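Local coordinates for Serine/threonine/tyrosine-interacting protein (Homo sapiens, PDB 2R0B) that acts as a catalytically inactive pseudophosphatase that anchors ERK1/ERK2 in the nucleus and binds the F-box of FBXW7, blocking its assembly into the SCF ubiquitin ligase, at residues 38-50 against 96-108. Numbering follows the deposited sequence.
Sequences ICIRQNIEANFIK and HGNAGISRSAAFV. With SO4 (sulfate ion), chain B.
Ile38 O accepts the backbone N-H of His96 over 3.0 Å, and Ile40 N returns a bond to His96 O, pairing strands 36-41 and 93-96 in parallel. Cys39 CA lies over one face of the His96 imidazole, 4.0 Å from its centroid and 25° off the normal. Ile40 sends CD1 to Ser104 CA and, at 3.9 Å, to Phe107 CD2, joining the strand to helix 103-116. Its CG2 packs against Arg103 CB as the two side chains slide past each other in opposite directions. The loop between strand 93-96 and this helix is the phosphate-binding loop of the dual-specificity phosphatase fold, with Gly97 where active relatives carry the catalytic cysteine. The loop's backbone N-H groups, Arg103 and Ser104 hold a sulfate, which probably mimics a phosphate: Arg103 NE reaches SO4 O2 at 2.8 Å. Glu45 forms an end-on salt bridge with the neighbouring guanidinium edge, OE1 taking NH1 at 2.9 Å and OE2 taking NH2 through its syn lone pair, with the flat groups 35° apart. The anti lone pair of OE1 receives Gln42 N, while Asn98 ND2 meets OE2 from above the carboxylate plane at 2.9 Å. The edge of Phe48, at CZ, approaches the same amide nitrogen. Ile49 CG2 abuts the imidazole edge at His96 CE1, and its CD1 packs 3.5 Å from Asn98 CB. A water links Lys50 O to His96 NE2, while ND1 donates to Gly97 O in the ring plane, which helps to fix the ring's rotation.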
ATOM      1  N   ILE A  38      -5.520  -0.956   3.598  1.00 11.91           N
ATOM      2  CA  ILE A  38      -4.506  -2.000   3.841  1.00 12.69           C
ATOM      3  C   ILE A  38      -3.590  -1.405   4.912  1.00 13.09           C
ATOM      4  O   ILE A  38      -2.925  -0.403   4.680  1.00 13.11           O
ATOM      5  CB  ILE A  38      -3.713  -2.401   2.582  1.00 13.01           C
ATOM      6  CG1 ILE A  38      -4.648  -2.937   1.497  1.00 13.01           C
ATOM      7  CG2 ILE A  38      -2.667  -3.492   2.943  1.00 12.86           C
ATOM      8  CD1 ILE A  38      -3.935  -3.360   0.209  1.00 13.06           C
ATOM      9  N   CYS A  39      -3.582  -2.030   6.085  1.00 14.03           N
ATOM     10  CA  CYS A  39      -2.832  -1.526   7.254  1.00 14.10           C
ATOM     11  C   CYS A  39      -1.645  -2.473   7.493  1.00 14.70           C
ATOM     12  O   CYS A  39      -1.857  -3.626   7.897  1.00 14.95           O
ATOM     13  CB  CYS A  39      -3.793  -1.496   8.451  1.00 14.18           C
ATOM     14  SG  CYS A  39      -3.017  -1.319  10.096  1.00 16.18           S
ATOM     15  N   ILE A  40      -0.422  -2.024   7.183  1.00 13.47           N
ATOM     16  CA  ILE A  40       0.756  -2.890   7.194  1.00 14.58           C
ATOM     17  C   ILE A  40       1.640  -2.508   8.381  1.00 15.56           C
ATOM     18  O   ILE A  40       1.967  -1.339   8.548  1.00 15.73           O
ATOM     19  CB  ILE A  40       1.610  -2.727   5.918  1.00 15.24           C
ATOM     20  CG1 ILE A  40       0.826  -3.134   4.664  1.00 15.62           C
ATOM     21  CG2 ILE A  40       2.937  -3.536   6.049  1.00 15.06           C
ATOM     22  CD1 ILE A  40       1.286  -2.389   3.393  1.00 19.31           C
ATOM     23  N   ARG A  41       2.045  -3.494   9.171  1.00 16.04           N
ATOM     24  CA  ARG A  41       2.879  -3.253  10.349  1.00 16.99           C
ATOM     25  C   ARG A  41       3.442  -4.577  10.868  1.00 17.62           C
ATOM     26  O   ARG A  41       2.909  -5.641  10.532  1.00 18.31           O
ATOM     27  CB  ARG A  41       2.055  -2.537  11.432  1.00 17.67           C
ATOM     28  CG  ARG A  41       1.150  -3.408  12.324  1.00 18.29           C
ATOM     29  CD  ARG A  41       0.104  -4.273  11.613  1.00 19.24           C
ATOM     30  NE  ARG A  41      -0.619  -5.077  12.592  1.00 21.57           N
ATOM     31  CZ  ARG A  41      -0.231  -6.267  13.035  1.00 22.87           C
ATOM     32  NH1 ARG A  41      -0.959  -6.881  13.967  1.00 25.18           N
ATOM     33  NH2 ARG A  41       0.872  -6.848  12.560  1.00 23.81           N
ATOM     34  N   GLN A  42       4.528  -4.509  11.648  1.00 18.43           N
ATOM     35  CA  GLN A  42       5.024  -5.660  12.413  1.00 19.30           C
ATOM     36  C   GLN A  42       4.157  -5.801  13.636  1.00 19.34           C
ATOM     37  O   GLN A  42       3.587  -4.829  14.106  1.00 17.78           O
ATOM     38  CB  GLN A  42       6.436  -5.403  12.963  1.00 20.34           C
ATOM     39  CG  GLN A  42       7.542  -5.147  11.994  1.00 20.98           C
ATOM     40  CD  GLN A  42       8.881  -5.059  12.726  1.00 21.54           C
ATOM     41  OE1 GLN A  42       9.403  -3.971  12.962  1.00 24.49           O
ATOM     42  NE2 GLN A  42       9.415  -6.211  13.121  1.00 23.70           N
ATOM     43  N   ASN A  43       4.117  -6.991  14.222  1.00 19.27           N
ATOM     44  CA  ASN A  43       3.334  -7.162  15.428  1.00 20.11           C
ATOM     45  C   ASN A  43       3.785  -6.209  16.547  1.00 19.52           C
ATOM     46  O   ASN A  43       2.950  -5.684  17.287  1.00 19.61           O
ATOM     47  CB  ASN A  43       3.346  -8.619  15.884  1.00 20.55           C
ATOM     48  CG  ASN A  43       2.611  -9.530  14.921  1.00 22.99           C
ATOM     49  OD1 ASN A  43       1.598  -9.145  14.319  1.00 24.55           O
ATOM     50  ND2 ASN A  43       3.129 -10.759  14.759  1.00 25.66           N
ATOM     51  N   ILE A  44       5.095  -5.947  16.620  1.00 19.61           N
ATOM     52  CA  ILE A  44       5.639  -5.031  17.631  1.00 19.41           C
ATOM     53  C   ILE A  44       5.212  -3.571  17.436  1.00 18.47           C
ATOM     54  O   ILE A  44       5.258  -2.801  18.396  1.00 18.88           O
ATOM     55  CB  ILE A  44       7.198  -5.069  17.780  1.00 19.46           C
ATOM     56  CG1 ILE A  44       7.896  -4.734  16.463  1.00 19.90           C
ATOM     57  CG2 ILE A  44       7.659  -6.421  18.341  1.00 21.01           C
ATOM     58  CD1 ILE A  44       9.389  -4.497  16.609  1.00 20.58           C
ATOM     59  N   GLU A  45       4.803  -3.216  16.209  1.00 17.62           N
ATOM     60  CA  GLU A  45       4.218  -1.905  15.893  1.00 17.01           C
ATOM     61  C   GLU A  45       2.712  -1.801  16.131  1.00 16.58           C
ATOM     62  O   GLU A  45       2.133  -0.730  15.948  1.00 15.94           O
ATOM     63  CB  GLU A  45       4.507  -1.517  14.429  1.00 16.79           C
ATOM     64  CG  GLU A  45       5.981  -1.235  14.104  1.00 17.43           C
ATOM     65  CD  GLU A  45       6.244  -1.109  12.594  1.00 17.85           C
ATOM     66  OE1 GLU A  45       5.709  -1.937  11.852  1.00 17.81           O
ATOM     67  OE2 GLU A  45       7.039  -0.226  12.159  1.00 17.42           O
ATOM     68  N   ALA A  46       2.061  -2.909  16.495  1.00 16.72           N
ATOM     69  CA  ALA A  46       0.595  -2.939  16.571  1.00 17.16           C
ATOM     70  C   ALA A  46      -0.025  -2.089  17.707  1.00 17.34           C
ATOM     71  O   ALA A  46      -1.224  -1.817  17.694  1.00 17.93           O
ATOM     72  CB  ALA A  46       0.071  -4.400  16.579  1.00 17.81           C
ATOM     73  N   ASN A  47       0.800  -1.618  18.643  1.00 17.30           N
ATOM     74  CA  ASN A  47       0.337  -0.618  19.631  1.00 16.95           C
ATOM     75  C   ASN A  47      -0.029   0.737  19.024  1.00 17.34           C
ATOM     76  O   ASN A  47      -0.900   1.437  19.547  1.00 17.66           O
ATOM     77  CB  ASN A  47       1.341  -0.417  20.793  1.00 16.59           C
ATOM     78  CG  ASN A  47       2.780  -0.102  20.328  1.00 18.13           C
ATOM     79  OD1 ASN A  47       3.230  -0.546  19.260  1.00 17.56           O
ATOM     80  ND2 ASN A  47       3.521   0.638  21.163  1.00 13.69           N
ATOM     81  N   PHE A  48       0.645   1.137  17.946  1.00 16.60           N
ATOM     82  CA  PHE A  48       0.343   2.432  17.347  1.00 16.33           C
ATOM     83  C   PHE A  48      -0.107   2.361  15.887  1.00 16.74           C
ATOM     84  O   PHE A  48      -0.589   3.356  15.352  1.00 16.82           O
ATOM     85  CB  PHE A  48       1.489   3.440  17.531  1.00 16.27           C
ATOM     86  CG  PHE A  48       2.744   3.112  16.758  1.00 15.24           C
ATOM     87  CD1 PHE A  48       3.054   3.794  15.605  1.00 13.35           C
ATOM     88  CD2 PHE A  48       3.646   2.173  17.228  1.00 14.11           C
ATOM     89  CE1 PHE A  48       4.217   3.557  14.905  1.00 13.62           C
ATOM     90  CE2 PHE A  48       4.832   1.904  16.526  1.00 14.89           C
ATOM     91  CZ  PHE A  48       5.122   2.594  15.349  1.00 16.05           C
ATOM     92  N   ILE A  49       0.045   1.193  15.255  1.00 15.88           N
ATOM     93  CA  ILE A  49      -0.401   1.001  13.879  1.00 15.49           C
ATOM     94  C   ILE A  49      -1.448  -0.120  13.852  1.00 15.11           C
ATOM     95  O   ILE A  49      -1.123  -1.310  13.974  1.00 16.51           O
ATOM     96  CB  ILE A  49       0.728   0.673  12.897  1.00 14.61           C
ATOM     97  CG1 ILE A  49       1.861   1.684  12.967  1.00 15.14           C
ATOM     98  CG2 ILE A  49       0.191   0.665  11.443  1.00 13.99           C
ATOM     99  CD1 ILE A  49       3.044   1.279  12.130  1.00 14.12           C
ATOM    100  N   LYS A  50      -2.696   0.278  13.675  1.00 16.29           N
ATOM    101  CA  LYS A  50      -3.821  -0.634  13.822  1.00 17.04           C
ATOM    102  C   LYS A  50      -5.088  -0.058  13.184  1.00 16.53           C
ATOM    103  O   LYS A  50      -5.155   1.139  12.904  1.00 16.05           O
ATOM    104  CB  LYS A  50      -4.060  -0.890  15.315  1.00 17.39           C
ATOM    105  CG  LYS A  50      -4.775   0.257  16.014  1.00 20.79           C
ATOM    106  CD  LYS A  50      -4.961  -0.022  17.491  1.00 26.97           C
ATOM    107  CE  LYS A  50      -3.877   0.612  18.325  1.00 28.87           C
ATOM    108  NZ  LYS A  50      -4.134   2.080  18.574  1.00 31.66           N
ATOM    109  N   HIS A  96      -1.292   1.955   3.818  1.00 13.25           N
ATOM    110  CA  HIS A  96      -0.382   2.627   4.724  1.00 12.48           C
ATOM    111  C   HIS A  96       0.512   1.635   5.445  1.00 13.28           C
ATOM    112  O   HIS A  96       0.141   0.464   5.639  1.00 13.09           O
ATOM    113  CB  HIS A  96      -1.129   3.574   5.701  1.00 12.89           C
ATOM    114  CG  HIS A  96      -1.776   2.879   6.863  1.00 12.43           C
ATOM    115  ND1 HIS A  96      -1.050   2.377   7.928  1.00 13.86           N
ATOM    116  CD2 HIS A  96      -3.078   2.601   7.125  1.00 14.00           C
ATOM    117  CE1 HIS A  96      -1.883   1.824   8.793  1.00 15.14           C
ATOM    118  NE2 HIS A  96      -3.114   1.952   8.334  1.00 13.50           N
ATOM    119  N   GLY A  97       1.707   2.107   5.806  1.00 13.11           N
ATOM    120  CA  GLY A  97       2.612   1.333   6.624  1.00 12.90           C
ATOM    121  C   GLY A  97       2.855   2.133   7.891  1.00 12.74           C
ATOM    122  O   GLY A  97       1.917   2.670   8.491  1.00 14.03           O
ATOM    123  N   ASN A  98       4.119   2.213   8.303  1.00 13.20           N
ATOM    124  CA  ASN A  98       4.519   3.113   9.370  1.00 13.37           C
ATOM    125  C   ASN A  98       4.908   4.452   8.736  1.00 13.33           C
ATOM    126  O   ASN A  98       4.194   5.453   8.898  1.00 13.97           O
ATOM    127  CB  ASN A  98       5.672   2.469  10.157  1.00 13.62           C
ATOM    128  CG  ASN A  98       6.192   3.338  11.275  1.00 14.66           C
ATOM    129  OD1 ASN A  98       6.002   4.556  11.274  1.00 17.02           O
ATOM    130  ND2 ASN A  98       6.900   2.717  12.233  1.00 14.74           N
ATOM    131  N   ALA A  99       5.998   4.443   7.971  1.00 12.90           N
ATOM    132  CA  ALA A  99       6.535   5.641   7.336  1.00 14.20           C
ATOM    133  C   ALA A  99       5.958   5.900   5.939  1.00 15.09           C
ATOM    134  O   ALA A  99       6.061   7.019   5.454  1.00 14.30           O
ATOM    135  CB  ALA A  99       8.099   5.586   7.262  1.00 14.27           C
ATOM    136  N   GLY A 100       5.348   4.896   5.297  1.00 15.57           N
ATOM    137  CA  GLY A 100       4.894   5.061   3.909  1.00 16.28           C
ATOM    138  C   GLY A 100       6.086   5.152   2.957  1.00 16.48           C
ATOM    139  O   GLY A 100       6.063   5.899   1.970  1.00 17.71           O
ATOM    140  N   ILE A 101       7.127   4.380   3.236  1.00 15.89           N
ATOM    141  CA  ILE A 101       8.359   4.475   2.451  1.00 16.02           C
ATOM    142  C   ILE A 101       8.726   3.175   1.750  1.00 15.39           C
ATOM    143  O   ILE A 101       9.103   3.182   0.579  1.00 15.51           O
ATOM    144  CB  ILE A 101       9.529   4.968   3.304  1.00 16.51           C
ATOM    145  CG1 ILE A 101       9.272   6.425   3.705  1.00 17.73           C
ATOM    146  CG2 ILE A 101      10.877   4.799   2.573  1.00 17.43           C
ATOM    147  CD1 ILE A 101      10.351   7.049   4.564  1.00 20.57           C
ATOM    148  N   SER A 102       8.670   2.075   2.494  1.00 14.36           N
ATOM    149  CA  SER A 102       9.237   0.822   2.014  1.00 13.71           C
ATOM    150  C   SER A 102       8.222  -0.292   1.804  1.00 13.30           C
ATOM    151  O   SER A 102       7.998  -0.678   0.667  1.00 13.47           O
ATOM    152  CB  SER A 102      10.353   0.340   2.926  1.00 14.90           C
ATOM    153  OG  SER A 102      10.879  -0.871   2.398  1.00 14.62           O
ATOM    154  N   ARG A 103       7.645  -0.830   2.874  1.00 12.62           N
ATOM    155  CA  ARG A 103       6.600  -1.871   2.747  1.00 13.17           C
ATOM    156  C   ARG A 103       5.352  -1.403   1.963  1.00 13.70           C
ATOM    157  O   ARG A 103       4.915  -2.019   0.958  1.00 13.74           O
ATOM    158  CB  ARG A 103       6.169  -2.355   4.144  1.00 12.07           C
ATOM    159  CG  ARG A 103       7.318  -3.011   4.980  1.00 13.99           C
ATOM    160  CD  ARG A 103       6.979  -3.204   6.454  1.00 13.41           C
ATOM    161  NE  ARG A 103       6.953  -1.919   7.164  1.00 13.49           N
ATOM    162  CZ  ARG A 103       6.718  -1.778   8.466  1.00 14.51           C
ATOM    163  NH1 ARG A 103       6.532  -2.846   9.252  1.00 13.49           N
ATOM    164  NH2 ARG A 103       6.721  -0.562   8.999  1.00 15.20           N
ATOM    165  N   SER A 104       4.758  -0.316   2.439  1.00 13.06           N
ATOM    166  CA  SER A 104       3.554   0.216   1.827  1.00 13.85           C
ATOM    167  C   SER A 104       3.791   0.600   0.357  1.00 13.56           C
ATOM    168  O   SER A 104       2.979   0.232  -0.527  1.00 12.30           O
ATOM    169  CB  SER A 104       3.037   1.390   2.644  1.00 14.94           C
ATOM    170  OG  SER A 104       4.069   2.319   2.842  1.00 15.95           O
ATOM    171  N   ALA A 105       4.920   1.262   0.097  1.00 13.39           N
ATOM    172  CA  ALA A 105       5.260   1.642  -1.271  1.00 13.23           C
ATOM    173  C   ALA A 105       5.397   0.410  -2.146  1.00 12.38           C
ATOM    174  O   ALA A 105       4.916   0.407  -3.277  1.00 11.62           O
ATOM    175  CB  ALA A 105       6.546   2.456  -1.322  1.00 13.04           C
ATOM    176  N   ALA A 106       6.046  -0.646  -1.640  1.00 12.70           N
ATOM    177  CA  ALA A 106       6.211  -1.850  -2.462  1.00 12.67           C
ATOM    178  C   ALA A 106       4.859  -2.454  -2.885  1.00 12.90           C
ATOM    179  O   ALA A 106       4.684  -2.883  -4.032  1.00 13.16           O
ATOM    180  CB  ALA A 106       7.078  -2.898  -1.749  1.00 12.85           C
ATOM    181  N   PHE A 107       3.898  -2.505  -1.963  1.00 13.01           N
ATOM    182  CA  PHE A 107       2.577  -3.021  -2.285  1.00 13.77           C
ATOM    183  C   PHE A 107       1.845  -2.164  -3.340  1.00 13.67           C
ATOM    184  O   PHE A 107       1.149  -2.709  -4.204  1.00 14.01           O
ATOM    185  CB  PHE A 107       1.743  -3.231  -1.004  1.00 14.15           C
ATOM    186  CG  PHE A 107       2.039  -4.536  -0.330  1.00 13.05           C
ATOM    187  CD1 PHE A 107       1.468  -5.717  -0.810  1.00 15.34           C
ATOM    188  CD2 PHE A 107       2.974  -4.604   0.712  1.00 15.25           C
ATOM    189  CE1 PHE A 107       1.777  -6.940  -0.209  1.00 15.74           C
ATOM    190  CE2 PHE A 107       3.298  -5.820   1.299  1.00 15.64           C
ATOM    191  CZ  PHE A 107       2.691  -6.990   0.842  1.00 16.06           C
ATOM    192  N   VAL A 108       2.062  -0.844  -3.310  1.00 13.54           N
ATOM    193  CA  VAL A 108       1.394   0.028  -4.300  1.00 13.88           C
ATOM    194  C   VAL A 108       2.063  -0.169  -5.661  1.00 13.65           C
ATOM    195  O   VAL A 108       1.392  -0.184  -6.721  1.00 14.66           O
ATOM    196  CB  VAL A 108       1.393   1.504  -3.834  1.00 13.84           C
ATOM    197  CG1 VAL A 108       1.109   2.450  -4.992  1.00 13.41           C
ATOM    198  CG2 VAL A 108       0.354   1.713  -2.682  1.00 14.63           C
TER
HETATM  199  S   SO4 B   1       6.888   1.420   5.660  1.00 15.39           S
HETATM  200  O1  SO4 B   1       7.766   2.521   5.266  1.00 17.77           O
HETATM  201  O2  SO4 B   1       7.673   0.202   5.507  1.00 15.28           O
HETATM  202  O3  SO4 B   1       6.511   1.508   7.069  1.00 18.71           O
HETATM  203  O4  SO4 B   1       5.677   1.378   4.843  1.00 19.11           O
HETATM  204  O   HOH W   1      -4.886   2.202  10.331  1.00 21.18           O